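Local atomic coordinates of putative dioxygenase (Nostoc punctiforme, PDB entry 2PEB), a protein that binds a zinc ion through three histidines and is probably a dioxygenase of the Dopa 4,5-dioxygenase family. Residues E8-S22 / E78-D90. Residues are numbered along the deposited sequence; the frame is centred on the assembly and turned at random.
Sequences EIAGFHAHVYFDAAS and EGLDILVHPETGD. With ZN (zinc ion), chain C.
H13, H15 and H85 point to one face of the sheet formed by antiparallel strands 11-18 and 82-87 and bind a zinc ion there. ND1 of H13 lies 2.1 Å from the zinc; H15 and H85 bind it through NE2. Two atoms from outside the two segments complete the site. H85 holds CG between its backbone N and carbonyl carbon (chi1 74°), which swings the ring towards strand 11-18. CB of H13 then sits over one face of that ring, 3.8 Å from its centroid. The H15 and H85 rings meet rim to rim, their planes 15° apart. ND1 of H85 donates in its ring plane to O of P86 (2.8 Å), which fixes the ring's rotation and leaves NE2 for the metal.

The backbone ladder is regular here. N of H13 bonds to O of H85 and N of H15 to O of L83. Beyond H15, Y17 lays its ring edge along D81 and L83, with CE2 3.8 Å from CB of L83. Its OH bonds to H52. A leucine in place of Y17 would probably leave H52 without this partner and uncover part of L83.

The other face is tightly packed and apolar. F12 CE2 reaches CB of P86 (3.9 Å), and V16 CG1 touches CD1 of L80 (3.7 Å). M74 of the second subunit covers F12 and P86.

The outer end is looser. E8 and T88 touch through CG and CG2. OG1 of T88 is hydrogen-bonded to OD1 of D94, and a water donates to it (2.8 Å) and weakly to OE2 of E8.

These are neighbouring inner strands of a five-stranded antiparallel sheet with helices packed against it. Its zinc site, with three histidine ligands, is consistent with the metal centre of a Dopa 4,5-dioxygenase-like enzyme.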
ATOM      1  N   GLU A   8      16.665   2.898  -6.566  1.00 38.72           N
ATOM      2  CA  GLU A   8      16.162   2.893  -7.899  1.00 37.41           C
ATOM      3  C   GLU A   8      14.775   3.516  -7.982  1.00 29.96           C
ATOM      4  O   GLU A   8      14.272   3.637  -9.083  1.00 29.41           O
ATOM      5  CB  GLU A   8      16.143   1.467  -8.456  1.00 35.61           C
ATOM      6  CG  GLU A   8      14.836   0.707  -8.288  1.00 43.94           C
ATOM      7  CD  GLU A   8      14.954  -0.727  -8.745  1.00 45.73           C
ATOM      8  OE1 GLU A   8      16.087  -1.269  -8.733  1.00 59.22           O
ATOM      9  OE2 GLU A   8      13.918  -1.312  -9.119  1.00 57.11           O
ATOM     10  N   ILE A   9      14.165   3.909  -6.851  1.00 23.64           N
ATOM     11  CA  ILE A   9      12.848   4.587  -6.849  1.00 20.65           C
ATOM     12  C   ILE A   9      13.064   6.080  -6.906  1.00 18.47           C
ATOM     13  O   ILE A   9      13.580   6.672  -5.954  1.00 23.34           O
ATOM     14  CB  ILE A   9      11.970   4.272  -5.624  1.00 22.12           C
ATOM     15  CG1 ILE A   9      11.647   2.775  -5.540  1.00 26.30           C
ATOM     16  CG2 ILE A   9      10.652   5.022  -5.692  1.00 25.91           C
ATOM     17  CD1 ILE A   9      10.894   2.432  -4.213  1.00 25.93           C
ATOM     18  N   ALA A  10      12.725   6.680  -8.042  1.00 20.21           N
ATOM     19  CA  ALA A  10      12.901   8.134  -8.281  1.00 23.28           C
ATOM     20  C   ALA A  10      11.725   8.971  -7.779  1.00 25.33           C
ATOM     21  O   ALA A  10      11.804  10.223  -7.687  1.00 24.52           O
ATOM     22  CB  ALA A  10      13.103   8.374  -9.779  1.00 22.85           C
ATOM     23  N   GLY A  11      10.619   8.310  -7.484  1.00 24.12           N
ATOM     24  CA  GLY A  11       9.396   8.977  -7.127  1.00 23.85           C
ATOM     25  C   GLY A  11       8.252   8.042  -7.111  1.00 21.47           C
ATOM     26  O   GLY A  11       8.402   6.850  -7.375  1.00 23.00           O
ATOM     27  N   PHE A  12       7.076   8.575  -6.802  1.00 23.89           N
ATOM     28  CA  PHE A  12       5.837   7.811  -6.779  1.00 26.12           C
ATOM     29  C   PHE A  12       4.696   8.526  -7.446  1.00 25.06           C
ATOM     30  O   PHE A  12       4.668   9.764  -7.521  1.00 24.55           O
ATOM     31  CB  PHE A  12       5.388   7.456  -5.349  1.00 25.65           C
ATOM     32  CG  PHE A  12       6.388   6.658  -4.602  1.00 25.15           C
ATOM     33  CD1 PHE A  12       7.383   7.291  -3.880  1.00 23.46           C
ATOM     34  CD2 PHE A  12       6.319   5.274  -4.582  1.00 26.08           C
ATOM     35  CE1 PHE A  12       8.337   6.563  -3.178  1.00 29.27           C
ATOM     36  CE2 PHE A  12       7.284   4.526  -3.892  1.00 22.80           C
ATOM     37  CZ  PHE A  12       8.285   5.187  -3.167  1.00 23.19           C
ATOM     38  N   HIS A  13       3.771   7.734  -7.970  1.00 25.09           N
ATOM     39  CA  HIS A  13       2.438   8.207  -8.340  1.00 26.50           C
ATOM     40  C   HIS A  13       1.403   7.580  -7.485  1.00 28.96           C
ATOM     41  O   HIS A  13       1.470   6.397  -7.205  1.00 29.31           O
ATOM     42  CB  HIS A  13       2.102   7.754  -9.743  1.00 31.15           C
ATOM     43  CG  HIS A  13       2.756   8.535 -10.820  1.00 29.87           C
ATOM     44  ND1 HIS A  13       2.503   8.287 -12.153  1.00 28.54           N
ATOM     45  CD2 HIS A  13       3.619   9.577 -10.778  1.00 27.88           C
ATOM     46  CE1 HIS A  13       3.209   9.138 -12.884  1.00 28.95           C
ATOM     47  NE2 HIS A  13       3.875   9.947 -12.077  1.00 36.47           N
ATOM     48  N   ALA A  14       0.433   8.360  -7.065  1.00 28.37           N
ATOM     49  CA  ALA A  14      -0.889   7.868  -6.667  1.00 27.27           C
ATOM     50  C   ALA A  14      -1.911   8.129  -7.788  1.00 28.45           C
ATOM     51  O   ALA A  14      -1.965   9.210  -8.350  1.00 30.02           O
ATOM     52  CB  ALA A  14      -1.303   8.513  -5.412  1.00 27.52           C
ATOM     53  N   HIS A  15      -2.661   7.094  -8.146  1.00 26.47           N
ATOM     54  CA  HIS A  15      -3.808   7.168  -9.069  1.00 26.67           C
ATOM     55  C   HIS A  15      -5.069   6.974  -8.214  1.00 27.65           C
ATOM     56  O   HIS A  15      -5.267   5.920  -7.596  1.00 27.40           O
ATOM     57  CB  HIS A  15      -3.666   6.167 -10.232  1.00 25.19           C
ATOM     58  CG  HIS A  15      -2.493   6.486 -11.131  1.00 27.98           C
ATOM     59  ND1 HIS A  15      -2.626   7.306 -12.237  1.00 24.45           N
ATOM     60  CD2 HIS A  15      -1.185   6.131 -11.090  1.00 28.63           C
ATOM     61  CE1 HIS A  15      -1.459   7.473 -12.813  1.00 30.40           C
ATOM     62  NE2 HIS A  15      -0.574   6.731 -12.180  1.00 21.97           N
ATOM     63  N   VAL A  16      -5.867   8.031  -8.113  1.00 26.08           N
ATOM     64  CA  VAL A  16      -7.073   8.043  -7.296  1.00 25.06           C
ATOM     65  C   VAL A  16      -8.233   7.834  -8.229  1.00 25.85           C
ATOM     66  O   VAL A  16      -8.537   8.688  -9.092  1.00 26.42           O
ATOM     67  CB  VAL A  16      -7.209   9.376  -6.525  1.00 22.80           C
ATOM     68  CG1 VAL A  16      -8.458   9.359  -5.657  1.00 22.79           C
ATOM     69  CG2 VAL A  16      -5.961   9.673  -5.667  1.00 25.19           C
ATOM     70  N   TYR A  17      -8.845   6.655  -8.132  1.00 24.97           N
ATOM     71  CA  TYR A  17      -9.956   6.278  -8.966  1.00 24.79           C
ATOM     72  C   TYR A  17     -11.285   6.784  -8.414  1.00 23.29           C
ATOM     73  O   TYR A  17     -11.480   6.910  -7.193  1.00 25.47           O
ATOM     74  CB  TYR A  17      -9.978   4.756  -9.181  1.00 25.16           C
ATOM     75  CG  TYR A  17      -8.702   4.286  -9.822  1.00 24.33           C
ATOM     76  CD1 TYR A  17      -8.561   4.319 -11.195  1.00 24.98           C
ATOM     77  CD2 TYR A  17      -7.605   3.838  -9.057  1.00 24.12           C
ATOM     78  CE1 TYR A  17      -7.375   3.950 -11.807  1.00 25.22           C
ATOM     79  CE2 TYR A  17      -6.406   3.429  -9.675  1.00 26.27           C
ATOM     80  CZ  TYR A  17      -6.315   3.488 -11.063  1.00 31.46           C
ATOM     81  OH  TYR A  17      -5.169   3.146 -11.724  1.00 27.12           O
ATOM     82  N   PHE A  18     -12.202   7.061  -9.326  1.00 24.66           N
ATOM     83  CA  PHE A  18     -13.528   7.516  -8.926  1.00 25.47           C
ATOM     84  C   PHE A  18     -14.550   7.252 -10.023  1.00 27.06           C
ATOM     85  O   PHE A  18     -14.220   6.943 -11.159  1.00 26.70           O
ATOM     86  CB  PHE A  18     -13.491   9.020  -8.585  1.00 26.43           C
ATOM     87  CG  PHE A  18     -13.067   9.869  -9.739  1.00 24.77           C
ATOM     88  CD1 PHE A  18     -13.998  10.311 -10.673  1.00 30.03           C
ATOM     89  CD2 PHE A  18     -11.707  10.141  -9.946  1.00 26.99           C
ATOM     90  CE1 PHE A  18     -13.605  11.032 -11.762  1.00 28.39           C
ATOM     91  CE2 PHE A  18     -11.317  10.854 -11.045  1.00 25.64           C
ATOM     92  CZ  PHE A  18     -12.249  11.303 -11.944  1.00 30.15           C
ATOM     93  N   ASP A  19     -15.816   7.400  -9.664  1.00 28.13           N
ATOM     94  CA  ASP A  19     -16.887   7.446 -10.664  1.00 28.94           C
ATOM     95  C   ASP A  19     -17.767   8.643 -10.335  1.00 28.52           C
ATOM     96  O   ASP A  19     -17.471   9.368  -9.392  1.00 28.17           O
ATOM     97  CB  ASP A  19     -17.658   6.125 -10.733  1.00 29.74           C
ATOM     98  CG  ASP A  19     -18.243   5.706  -9.412  1.00 32.03           C
ATOM     99  OD1 ASP A  19     -18.465   6.547  -8.533  1.00 33.81           O
ATOM    100  OD2 ASP A  19     -18.495   4.497  -9.246  1.00 39.01           O
ATOM    101  N   ALA A  20     -18.836   8.853 -11.101  1.00 27.73           N
ATOM    102  CA  ALA A  20     -19.758   9.977 -10.846  1.00 29.68           C
ATOM    103  C   ALA A  20     -20.191  10.057  -9.391  1.00 27.27           C
ATOM    104  O   ALA A  20     -20.243  11.144  -8.836  1.00 30.18           O
ATOM    105  CB  ALA A  20     -20.994   9.876 -11.737  1.00 29.18           C
ATOM    106  N   ALA A  21     -20.552   8.915  -8.794  1.00 26.91           N
ATOM    107  CA  ALA A  21     -21.014   8.857  -7.395  1.00 26.72           C
ATOM    108  C   ALA A  21     -19.987   9.335  -6.385  1.00 28.77           C
ATOM    109  O   ALA A  21     -20.337   9.928  -5.369  1.00 30.28           O
ATOM    110  CB  ALA A  21     -21.471   7.436  -7.028  1.00 26.91           C
ATOM    111  N   SER A  22     -18.719   9.059  -6.652  1.00 29.75           N
ATOM    112  CA  SER A  22     -17.644   9.374  -5.723  1.00 26.64           C
ATOM    113  C   SER A  22     -16.800  10.562  -6.182  1.00 25.74           C
ATOM    114  O   SER A  22     -15.786  10.870  -5.557  1.00 24.24           O
ATOM    115  CB  SER A  22     -16.722   8.167  -5.555  1.00 27.39           C
ATOM    116  OG  SER A  22     -16.223   7.745  -6.806  1.00 28.48           O
ATOM    117  N   GLU A  78     -11.462   8.079   2.240  1.00 26.05           N
ATOM    118  CA  GLU A  78     -12.896   8.028   2.253  1.00 27.74           C
ATOM    119  C   GLU A  78     -13.450   7.020   1.247  1.00 27.22           C
ATOM    120  O   GLU A  78     -14.389   7.318   0.494  1.00 27.63           O
ATOM    121  CB  GLU A  78     -13.461   9.405   1.957  1.00 27.96           C
ATOM    122  CG  GLU A  78     -13.251  10.389   3.042  1.00 35.31           C
ATOM    123  CD  GLU A  78     -14.083  11.631   2.800  1.00 50.50           C
ATOM    124  OE1 GLU A  78     -15.331  11.545   2.941  1.00 54.58           O
ATOM    125  OE2 GLU A  78     -13.490  12.680   2.455  1.00 58.67           O
ATOM    126  N   GLY A  79     -12.917   5.811   1.280  1.00 23.99           N
ATOM    127  CA  GLY A  79     -13.484   4.712   0.552  1.00 24.53           C
ATOM    128  C   GLY A  79     -13.057   4.629  -0.890  1.00 24.83           C
ATOM    129  O   GLY A  79     -13.464   3.699  -1.577  1.00 27.21           O
ATOM    130  N   LEU A  80     -12.247   5.579  -1.350  1.00 25.50           N
ATOM    131  CA  LEU A  80     -11.744   5.542  -2.733  1.00 26.96           C
ATOM    132  C   LEU A  80     -10.670   4.472  -2.908  1.00 27.72           C
ATOM    133  O   LEU A  80      -9.904   4.187  -1.986  1.00 27.46           O
ATOM    134  CB  LEU A  80     -11.136   6.900  -3.090  1.00 28.83           C
ATOM    135  CG  LEU A  80     -12.140   8.044  -3.115  1.00 31.47           C
ATOM    136  CD1 LEU A  80     -11.362   9.365  -3.307  1.00 33.06           C
ATOM    137  CD2 LEU A  80     -13.218   7.858  -4.206  1.00 30.03           C
ATOM    138  N   ASP A  81     -10.626   3.864  -4.085  1.00 23.68           N
ATOM    139  CA  ASP A  81      -9.541   2.932  -4.382  1.00 27.41           C
ATOM    140  C   ASP A  81      -8.395   3.724  -4.987  1.00 26.65           C
ATOM    141  O   ASP A  81      -8.629   4.604  -5.856  1.00 26.02           O
ATOM    142  CB  ASP A  81     -10.001   1.846  -5.348  1.00 27.91           C
ATOM    143  CG  ASP A  81     -11.226   1.098  -4.834  1.00 29.83           C
ATOM    144  OD1 ASP A  81     -11.234   0.761  -3.624  1.00 29.15           O
ATOM    145  OD2 ASP A  81     -12.196   0.855  -5.600  1.00 30.30           O
ATOM    146  N   ILE A  82      -7.179   3.421  -4.541  1.00 22.48           N
ATOM    147  CA  ILE A  82      -6.000   4.187  -4.873  1.00 23.66           C
ATOM    148  C   ILE A  82      -4.831   3.255  -5.105  1.00 26.11           C
ATOM    149  O   ILE A  82      -4.442   2.459  -4.273  1.00 25.36           O
ATOM    150  CB  ILE A  82      -5.643   5.226  -3.767  1.00 23.19           C
ATOM    151  CG1 ILE A  82      -6.784   6.186  -3.531  1.00 25.07           C
ATOM    152  CG2 ILE A  82      -4.457   6.053  -4.113  1.00 23.96           C
ATOM    153  CD1 ILE A  82      -6.521   7.102  -2.386  1.00 27.88           C
ATOM    154  N   LEU A  83      -4.323   3.319  -6.319  1.00 26.69           N
ATOM    155  CA  LEU A  83      -3.070   2.744  -6.677  1.00 25.33           C
ATOM    156  C   LEU A  83      -1.897   3.655  -6.380  1.00 26.38           C
ATOM    157  O   LEU A  83      -1.879   4.827  -6.776  1.00 26.40           O
ATOM    158  CB  LEU A  83      -3.082   2.481  -8.173  1.00 26.08           C
ATOM    159  CG  LEU A  83      -1.775   1.973  -8.780  1.00 25.44           C
ATOM    160  CD1 LEU A  83      -1.496   0.537  -8.311  1.00 26.02           C
ATOM    161  CD2 LEU A  83      -1.815   1.994 -10.327  1.00 27.84           C
ATOM    162  N   VAL A  84      -0.899   3.149  -5.688  1.00 26.09           N
ATOM    163  CA  VAL A  84       0.368   3.845  -5.562  1.00 23.69           C
ATOM    164  C   VAL A  84       1.502   3.007  -6.179  1.00 23.12           C
ATOM    165  O   VAL A  84       1.662   1.862  -5.865  1.00 23.01           O
ATOM    166  CB  VAL A  84       0.734   4.216  -4.103  1.00 26.80           C
ATOM    167  CG1 VAL A  84       2.123   4.962  -4.054  1.00 24.36           C
ATOM    168  CG2 VAL A  84      -0.409   5.041  -3.430  1.00 26.58           C
ATOM    169  N   HIS A  85       2.258   3.597  -7.092  1.00 26.87           N
ATOM    170  CA  HIS A  85       3.317   2.893  -7.768  1.00 28.80           C
ATOM    171  C   HIS A  85       4.568   3.745  -7.765  1.00 26.84           C
ATOM    172  O   HIS A  85       4.499   4.964  -7.751  1.00 25.26           O
ATOM    173  CB  HIS A  85       2.911   2.386  -9.177  1.00 27.82           C
ATOM    174  CG  HIS A  85       2.817   3.446 -10.231  1.00 27.53           C
ATOM    175  ND1 HIS A  85       3.935   4.007 -10.802  1.00 26.09           N
ATOM    176  CD2 HIS A  85       1.753   4.024 -10.848  1.00 26.48           C
ATOM    177  CE1 HIS A  85       3.564   4.930 -11.685  1.00 26.81           C
ATOM    178  NE2 HIS A  85       2.246   4.950 -11.744  1.00 29.33           N
ATOM    179  N   PRO A  86       5.719   3.086  -7.724  1.00 22.75           N
ATOM    180  CA  PRO A  86       6.987   3.766  -7.844  1.00 22.65           C
ATOM    181  C   PRO A  86       7.281   4.073  -9.280  1.00 24.06           C
ATOM    182  O   PRO A  86       6.582   3.585 -10.182  1.00 25.73           O
ATOM    183  CB  PRO A  86       7.967   2.745  -7.295  1.00 20.83           C
ATOM    184  CG  PRO A  86       7.344   1.447  -7.674  1.00 24.23           C
ATOM    185  CD  PRO A  86       5.920   1.615  -7.580  1.00 24.99           C
ATOM    186  N   GLU A  87       8.288   4.922  -9.454  1.00 23.90           N
ATOM    187  CA  GLU A  87       8.812   5.243 -10.766  0.50 23.51           C
ATOM    188  C   GLU A  87      10.266   4.861 -10.753  1.00 23.22           C
ATOM    189  O   GLU A  87      11.077   5.551 -10.145  1.00 23.85           O
ATOM    190  CB  GLU A  87       8.644   6.732 -11.048  0.50 24.08           C
ATOM    191  CG  GLU A  87       7.212   7.118 -11.124  0.50 25.34           C
ATOM    192  CD  GLU A  87       7.016   8.605 -11.211  0.50 23.76           C
ATOM    193  OE1 GLU A  87       7.467   9.336 -10.297  0.50 23.65           O
ATOM    194  OE2 GLU A  87       6.385   9.047 -12.190  0.50 40.43           O
ATOM    195  N   THR A  88      10.592   3.722 -11.395  1.00 20.89           N
ATOM    196  CA  THR A  88      11.908   3.153 -11.416  1.00 22.16           C
ATOM    197  C   THR A  88      12.423   2.972 -12.839  1.00 20.84           C
ATOM    198  O   THR A  88      13.514   2.423 -13.043  1.00 19.10           O
ATOM    199  CB  THR A  88      11.906   1.761 -10.766  1.00 21.82           C
ATOM    200  OG1 THR A  88      11.189   0.862 -11.613  1.00 21.90           O
ATOM    201  CG2 THR A  88      11.252   1.810  -9.386  1.00 22.24           C
ATOM    202  N   GLY A  89      11.677   3.467 -13.824  1.00 21.50           N
ATOM    203  CA  GLY A  89      12.052   3.308 -15.229  1.00 20.03           C
ATOM    204  C   GLY A  89      11.611   1.986 -15.848  1.00 17.98           C
ATOM    205  O   GLY A  89      12.120   1.621 -16.906  1.00 20.84           O
ATOM    206  N   ASP A  90      10.721   1.272 -15.170  1.00 22.12           N
ATOM    207  CA  ASP A  90      10.186   0.005 -15.691  1.00 20.95           C
ATOM    208  C   ASP A  90       8.689   0.048 -15.554  1.00 22.35           C
ATOM    209  O   ASP A  90       8.156  -0.400 -14.566  1.00 22.39           O
ATOM    210  CB  ASP A  90      10.766  -1.168 -14.927  1.00 23.38           C
ATOM    211  CG  ASP A  90      10.212  -2.512 -15.404  1.00 27.39           C
ATOM    212  OD1 ASP A  90       9.204  -2.521 -16.163  1.00 26.89           O
ATOM    213  OD2 ASP A  90      10.781  -3.556 -14.984  1.00 30.25           O
TER
HETATM  214 ZN    ZN C 200       1.257   6.696 -12.623  0.50 14.28          ZN
HETATM  215  O   HOH W   1      13.094  -1.012 -12.410  1.00 25.24           O
HETATM  216  O   HOH W   2     -12.476   4.732  -6.057  1.00 21.75           O